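DUF1818 domain-containing protein (Prochlorococcus marinus, PDB 2IT9) is of unknown function but may bind DNA. Local coordinates at residues A[2-14]-A[110-122]. Numbering follows the deposited sequence.
Sequences MIKKEGPGWRIIF and VTNNVVNAMRSMW
The indole of Trp10 lies between its own hairpin and the helix 110-120, with the backbone of Glu6 and Gly7 toward the rim of one face and the Asn113 backbone toward the rim of the opposite face. With chi1 at 68°, CG is wedged between N and C, and the ring is turned across strand 2-7. Val114 CG2 packs 3.6 Å from Trp10 CB, while the far end of the ring reaches Ala117, whose CB is 3.5 Å from Trp10 CZ3. The Asn113 side chain runs at about a right angle to that of Trp10, though amide and ring planes are only 20° apart; its CB is 3.4 Å from Trp10 NE1, and a water in the ring plane at the indole edge links Pro8 O to Asn113 ND2, weakly on the Asn113 side. Replacing the indole by an alanine is likely to strip Val114 and Ala117 of much of their packing and to open a gap between hairpin and helix. Ile12 CD1 meets Met118 CG at 3.9 Å, beside Ala117 CB, the Ile12 and Met118 side chains crossing nearly perpendicularly. Two bends in the selenomethionine Met121 bring its end up to the hairpin: SE lies 3.7 Å from Ile12 CG2, and CE 3.8 Å from Ile3 CG2. Lys5 runs past it in the opposite direction, CD 3.7 Å from Met121 SE, and its NZ donates to a water that bridges to Ser120 O. Strands 2-7 and 10-14 form a beta hairpin with a type II turn from Gly7 to Trp10; the C-terminal helix packs on one face of their antiparallel sheet, nearly parallel to strand 10-14 (16°), while Trp106 of strand 102-106 touches Trp10 and Val114, and helix 36-56 meets Ile12 through Trp39.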
loop_
_atom_site.group_PDB
_atom_site.type_symbol
_atom_site.label_atom_id
_atom_site.label_comp_id
_atom_site.label_asym_id
_atom_site.label_seq_id
_atom_site.Cartn_x
_atom_site.Cartn_y
_atom_site.Cartn_z
HETATM N N MSE A 2 -3.845 19.615 -10.135
HETATM C CA MSE A 2 -4.201 18.290 -9.612
HETATM C C MSE A 2 -5.482 17.794 -10.238
HETATM O O MSE A 2 -6.440 18.564 -10.358
HETATM C CB MSE A 2 -4.472 18.310 -8.083
HETATM C CG MSE A 2 -4.939 16.944 -7.486
HETATM SE SE MSE A 2 -5.815 16.902 -5.714
HETATM C CE MSE A 2 -7.560 17.710 -6.111
ATOM N N ILE A 3 -5.500 16.520 -10.581
ATOM C CA ILE A 3 -6.708 15.816 -11.036
ATOM C C ILE A 3 -6.843 14.631 -10.092
ATOM O O ILE A 3 -5.981 13.771 -10.032
ATOM C CB ILE A 3 -6.629 15.339 -12.506
ATOM C CG1 ILE A 3 -6.447 16.516 -13.432
ATOM C CG2 ILE A 3 -7.891 14.531 -12.833
ATOM C CD1 ILE A 3 -6.148 16.166 -14.864
ATOM N N LYS A 4 -7.943 14.569 -9.342
ATOM C CA LYS A 4 -8.168 13.457 -8.445
ATOM C C LYS A 4 -9.544 12.834 -8.689
ATOM O O LYS A 4 -10.507 13.558 -8.990
ATOM C CB LYS A 4 -8.117 13.934 -7.016
ATOM C CG LYS A 4 -8.493 12.901 -6.006
ATOM C CD LYS A 4 -8.331 13.463 -4.603
ATOM C CE LYS A 4 -8.736 12.424 -3.593
ATOM N NZ LYS A 4 -8.688 13.013 -2.240
ATOM N N LYS A 5 -9.585 11.530 -8.527
ATOM C CA LYS A 5 -10.796 10.765 -8.611
ATOM C C LYS A 5 -10.765 9.823 -7.422
ATOM O O LYS A 5 -9.753 9.217 -7.171
ATOM C CB LYS A 5 -10.842 9.961 -9.907
ATOM C CG LYS A 5 -10.979 10.877 -11.165
ATOM C CD LYS A 5 -11.241 10.068 -12.409
ATOM C CE LYS A 5 -11.246 10.931 -13.626
ATOM N NZ LYS A 5 -12.249 12.019 -13.514
ATOM N N GLU A 6 -11.906 9.658 -6.759
ATOM C CA GLU A 6 -11.957 8.888 -5.539
ATOM C C GLU A 6 -13.336 8.304 -5.296
ATOM O O GLU A 6 -14.332 8.823 -5.749
ATOM C CB GLU A 6 -11.621 9.897 -4.419
ATOM C CG GLU A 6 -11.679 9.394 -3.037
ATOM C CD GLU A 6 -11.065 10.385 -2.036
ATOM O OE1 GLU A 6 -11.490 11.572 -2.003
ATOM O OE2 GLU A 6 -10.164 9.930 -1.284
ATOM N N GLY A 7 -13.378 7.211 -4.566
ATOM C CA GLY A 7 -14.614 6.611 -4.148
ATOM C C GLY A 7 -14.306 5.652 -3.018
ATOM O O GLY A 7 -13.132 5.501 -2.618
ATOM N N PRO A 8 -15.350 5.003 -2.480
ATOM C CA PRO A 8 -15.136 4.008 -1.427
ATOM C C PRO A 8 -14.099 2.962 -1.816
ATOM O O PRO A 8 -14.268 2.247 -2.813
ATOM C CB PRO A 8 -16.539 3.415 -1.228
ATOM C CG PRO A 8 -17.456 4.566 -1.591
ATOM C CD PRO A 8 -16.783 5.192 -2.772
ATOM N N GLY A 9 -12.976 2.967 -1.091
ATOM C CA GLY A 9 -11.890 2.008 -1.243
ATOM C C GLY A 9 -10.804 2.314 -2.252
ATOM O O GLY A 9 -9.876 1.532 -2.393
ATOM N N TRP A 10 -10.856 3.483 -2.903
ATOM C CA TRP A 10 -9.858 3.815 -3.893
ATOM C C TRP A 10 -9.712 5.323 -4.228
ATOM O O TRP A 10 -10.615 6.133 -4.072
ATOM C CB TRP A 10 -10.214 3.093 -5.217
ATOM C CG TRP A 10 -11.478 3.636 -5.841
ATOM C CD1 TRP A 10 -12.756 3.301 -5.551
ATOM C CD2 TRP A 10 -11.546 4.643 -6.833
ATOM N NE1 TRP A 10 -13.623 4.027 -6.312
ATOM C CE2 TRP A 10 -12.912 4.892 -7.088
ATOM C CE3 TRP A 10 -10.584 5.363 -7.538
ATOM C CZ2 TRP A 10 -13.338 5.805 -8.031
ATOM C CZ3 TRP A 10 -11.033 6.318 -8.458
ATOM C CH2 TRP A 10 -12.365 6.499 -8.707
ATOM N N ARG A 11 -8.550 5.619 -4.791
ATOM C CA ARG A 11 -8.276 6.924 -5.338
ATOM C C ARG A 11 -7.126 6.868 -6.365
ATOM O O ARG A 11 -6.244 5.968 -6.320
ATOM C CB ARG A 11 -7.990 7.946 -4.231
ATOM C CG ARG A 11 -6.719 7.628 -3.466
ATOM C CD ARG A 11 -6.543 8.597 -2.318
ATOM N NE ARG A 11 -5.540 8.042 -1.398
ATOM C CZ ARG A 11 -4.683 8.779 -0.697
ATOM N NH1 ARG A 11 -4.622 10.108 -0.850
ATOM N NH2 ARG A 11 -3.843 8.186 0.133
ATOM N N ILE A 12 -7.128 7.844 -7.264
ATOM C CA ILE A 12 -6.094 8.065 -8.256
ATOM C C ILE A 12 -5.877 9.573 -8.313
ATOM O O ILE A 12 -6.841 10.310 -8.395
ATOM C CB ILE A 12 -6.497 7.594 -9.636
ATOM C CG1 ILE A 12 -6.907 6.128 -9.588
ATOM C CG2 ILE A 12 -5.386 7.800 -10.622
ATOM C CD1 ILE A 12 -7.197 5.621 -10.945
ATOM N N ILE A 13 -4.621 10.014 -8.249
ATOM C CA ILE A 13 -4.329 11.422 -8.238
ATOM C C ILE A 13 -3.175 11.740 -9.173
ATOM O O ILE A 13 -2.172 11.037 -9.161
ATOM C CB ILE A 13 -3.944 11.991 -6.807
ATOM C CG1 ILE A 13 -4.928 11.544 -5.729
ATOM C CG2 ILE A 13 -3.761 13.589 -6.904
ATOM C CD1 ILE A 13 -4.578 11.917 -4.341
ATOM N N PHE A 14 -3.357 12.748 -10.013
ATOM C CA PHE A 14 -2.273 13.232 -10.861
ATOM C C PHE A 14 -1.928 14.644 -10.387
ATOM O O PHE A 14 -2.828 15.492 -10.211
ATOM C CB PHE A 14 -2.661 13.261 -12.331
ATOM C CG PHE A 14 -1.625 13.909 -13.205
ATOM C CD1 PHE A 14 -0.392 13.287 -13.407
ATOM C CD2 PHE A 14 -1.867 15.124 -13.840
ATOM C CE1 PHE A 14 0.574 13.879 -14.207
ATOM C CE2 PHE A 14 -0.903 15.707 -14.643
ATOM C CZ PHE A 14 0.318 15.072 -14.829
ATOM N N VAL A 110 -14.776 -2.590 -6.077
ATOM C CA VAL A 110 -13.873 -1.453 -6.117
ATOM C C VAL A 110 -13.115 -1.395 -7.470
ATOM O O VAL A 110 -12.936 -0.325 -8.095
ATOM C CB VAL A 110 -12.874 -1.513 -4.922
ATOM C CG1 VAL A 110 -11.747 -0.521 -5.131
ATOM C CG2 VAL A 110 -13.619 -1.307 -3.586
ATOM N N THR A 111 -12.663 -2.557 -7.920
ATOM C CA THR A 111 -11.922 -2.679 -9.183
ATOM C C THR A 111 -12.653 -2.037 -10.376
ATOM O O THR A 111 -12.030 -1.356 -11.182
ATOM C CB THR A 111 -11.603 -4.173 -9.496
ATOM O OG1 THR A 111 -12.789 -4.943 -9.309
ATOM C CG2 THR A 111 -10.471 -4.677 -8.599
ATOM N N ASN A 112 -13.946 -2.247 -10.469
ATOM C CA ASN A 112 -14.735 -1.639 -11.560
ATOM C C ASN A 112 -14.673 -0.122 -11.545
ATOM O O ASN A 112 -14.591 0.526 -12.594
ATOM C CB ASN A 112 -16.174 -2.133 -11.553
ATOM C CG ASN A 112 -16.275 -3.568 -12.019
ATOM O OD1 ASN A 112 -15.635 -3.962 -13.017
ATOM N ND2 ASN A 112 -17.067 -4.361 -11.313
ATOM N N ASN A 113 -14.668 0.449 -10.356
ATOM C CA ASN A 113 -14.616 1.902 -10.239
ATOM C C ASN A 113 -13.235 2.411 -10.581
ATOM O O ASN A 113 -13.106 3.426 -11.248
ATOM C CB ASN A 113 -15.119 2.338 -8.856
ATOM C CG ASN A 113 -16.561 1.891 -8.593
ATOM O OD1 ASN A 113 -17.465 2.135 -9.392
ATOM N ND2 ASN A 113 -16.780 1.259 -7.462
ATOM N N VAL A 114 -12.195 1.681 -10.171
ATOM C CA VAL A 114 -10.825 2.040 -10.486
ATOM C C VAL A 114 -10.632 2.016 -12.001
ATOM O O VAL A 114 -10.035 2.943 -12.583
ATOM C CB VAL A 114 -9.851 1.100 -9.829
ATOM C CG1 VAL A 114 -8.442 1.299 -10.376
ATOM C CG2 VAL A 114 -9.877 1.338 -8.306
ATOM N N VAL A 115 -11.143 0.973 -12.640
ATOM C CA VAL A 115 -11.008 0.845 -14.094
ATOM C C VAL A 115 -11.673 2.007 -14.776
ATOM O O VAL A 115 -11.090 2.618 -15.672
ATOM C CB VAL A 115 -11.556 -0.525 -14.611
ATOM C CG1 VAL A 115 -11.756 -0.504 -16.108
ATOM C CG2 VAL A 115 -10.586 -1.649 -14.207
ATOM N N ASN A 116 -12.907 2.303 -14.377
ATOM C CA ASN A 116 -13.622 3.422 -14.948
ATOM C C ASN A 116 -12.842 4.736 -14.823
ATOM O O ASN A 116 -12.825 5.539 -15.780
ATOM C CB ASN A 116 -15.021 3.525 -14.323
ATOM C CG ASN A 116 -15.959 2.386 -14.776
ATOM O OD1 ASN A 116 -15.713 1.712 -15.793
ATOM N ND2 ASN A 116 -17.060 2.199 -14.042
ATOM N N ALA A 117 -12.204 4.951 -13.663
ATOM C CA ALA A 117 -11.391 6.168 -13.424
ATOM C C ALA A 117 -10.164 6.168 -14.320
ATOM O O ALA A 117 -9.799 7.197 -14.843
ATOM C CB ALA A 117 -10.962 6.269 -11.953
HETATM N N MSE A 118 -9.500 5.022 -14.468
HETATM C CA MSE A 118 -8.325 4.917 -15.327
HETATM C C MSE A 118 -8.657 5.272 -16.733
HETATM O O MSE A 118 -7.897 6.005 -17.372
HETATM C CB MSE A 118 -7.750 3.495 -15.306
HETATM C CG MSE A 118 -7.087 3.184 -14.034
HETATM SE SE MSE A 118 -6.386 1.367 -14.054
HETATM C CE MSE A 118 -5.376 1.454 -12.462
ATOM N N ARG A 119 -9.777 4.754 -17.229
ATOM C CA ARG A 119 -10.196 5.033 -18.594
ATOM C C ARG A 119 -10.537 6.503 -18.880
ATOM O O ARG A 119 -10.424 6.945 -20.020
ATOM C CB ARG A 119 -11.435 4.211 -18.947
ATOM C CG ARG A 119 -11.238 2.726 -19.071
ATOM C CD ARG A 119 -12.464 2.078 -19.770
ATOM N NE ARG A 119 -12.242 0.650 -20.035
ATOM C CZ ARG A 119 -12.849 -0.382 -19.435
ATOM N NH1 ARG A 119 -13.804 -0.198 -18.519
ATOM N NH2 ARG A 119 -12.524 -1.634 -19.794
ATOM N N SER A 120 -10.976 7.244 -17.868
ATOM C CA SER A 120 -11.416 8.614 -18.054
ATOM C C SER A 120 -10.548 9.700 -17.436
ATOM O O SER A 120 -11.009 10.833 -17.349
ATOM C CB SER A 120 -12.806 8.747 -17.439
ATOM O OG SER A 120 -12.730 8.553 -16.039
HETATM N N MSE A 121 -9.314 9.411 -17.019
HETATM C CA MSE A 121 -8.522 10.445 -16.297
HETATM C C MSE A 121 -8.477 11.891 -16.917
HETATM O O MSE A 121 -8.533 12.911 -16.195
HETATM C CB MSE A 121 -7.119 9.949 -15.987
HETATM C CG MSE A 121 -7.010 9.009 -14.831
HETATM SE SE MSE A 121 -7.615 9.603 -13.005
HETATM C CE MSE A 121 -6.375 11.044 -12.429
ATOM N N TRP A 122 -8.377 11.963 -18.245
ATOM C CA TRP A 122 -8.389 13.237 -18.988
ATOM C C TRP A 122 -9.772 13.516 -19.623
ATOM O O TRP A 122 -9.876 14.392 -20.482
ATOM C CB TRP A 122 -7.303 13.205 -20.071
HETATM O O HOH W 1 -12.857 13.050 -16.062
HETATM O O HOH W 2 -15.982 2.047 -4.833
#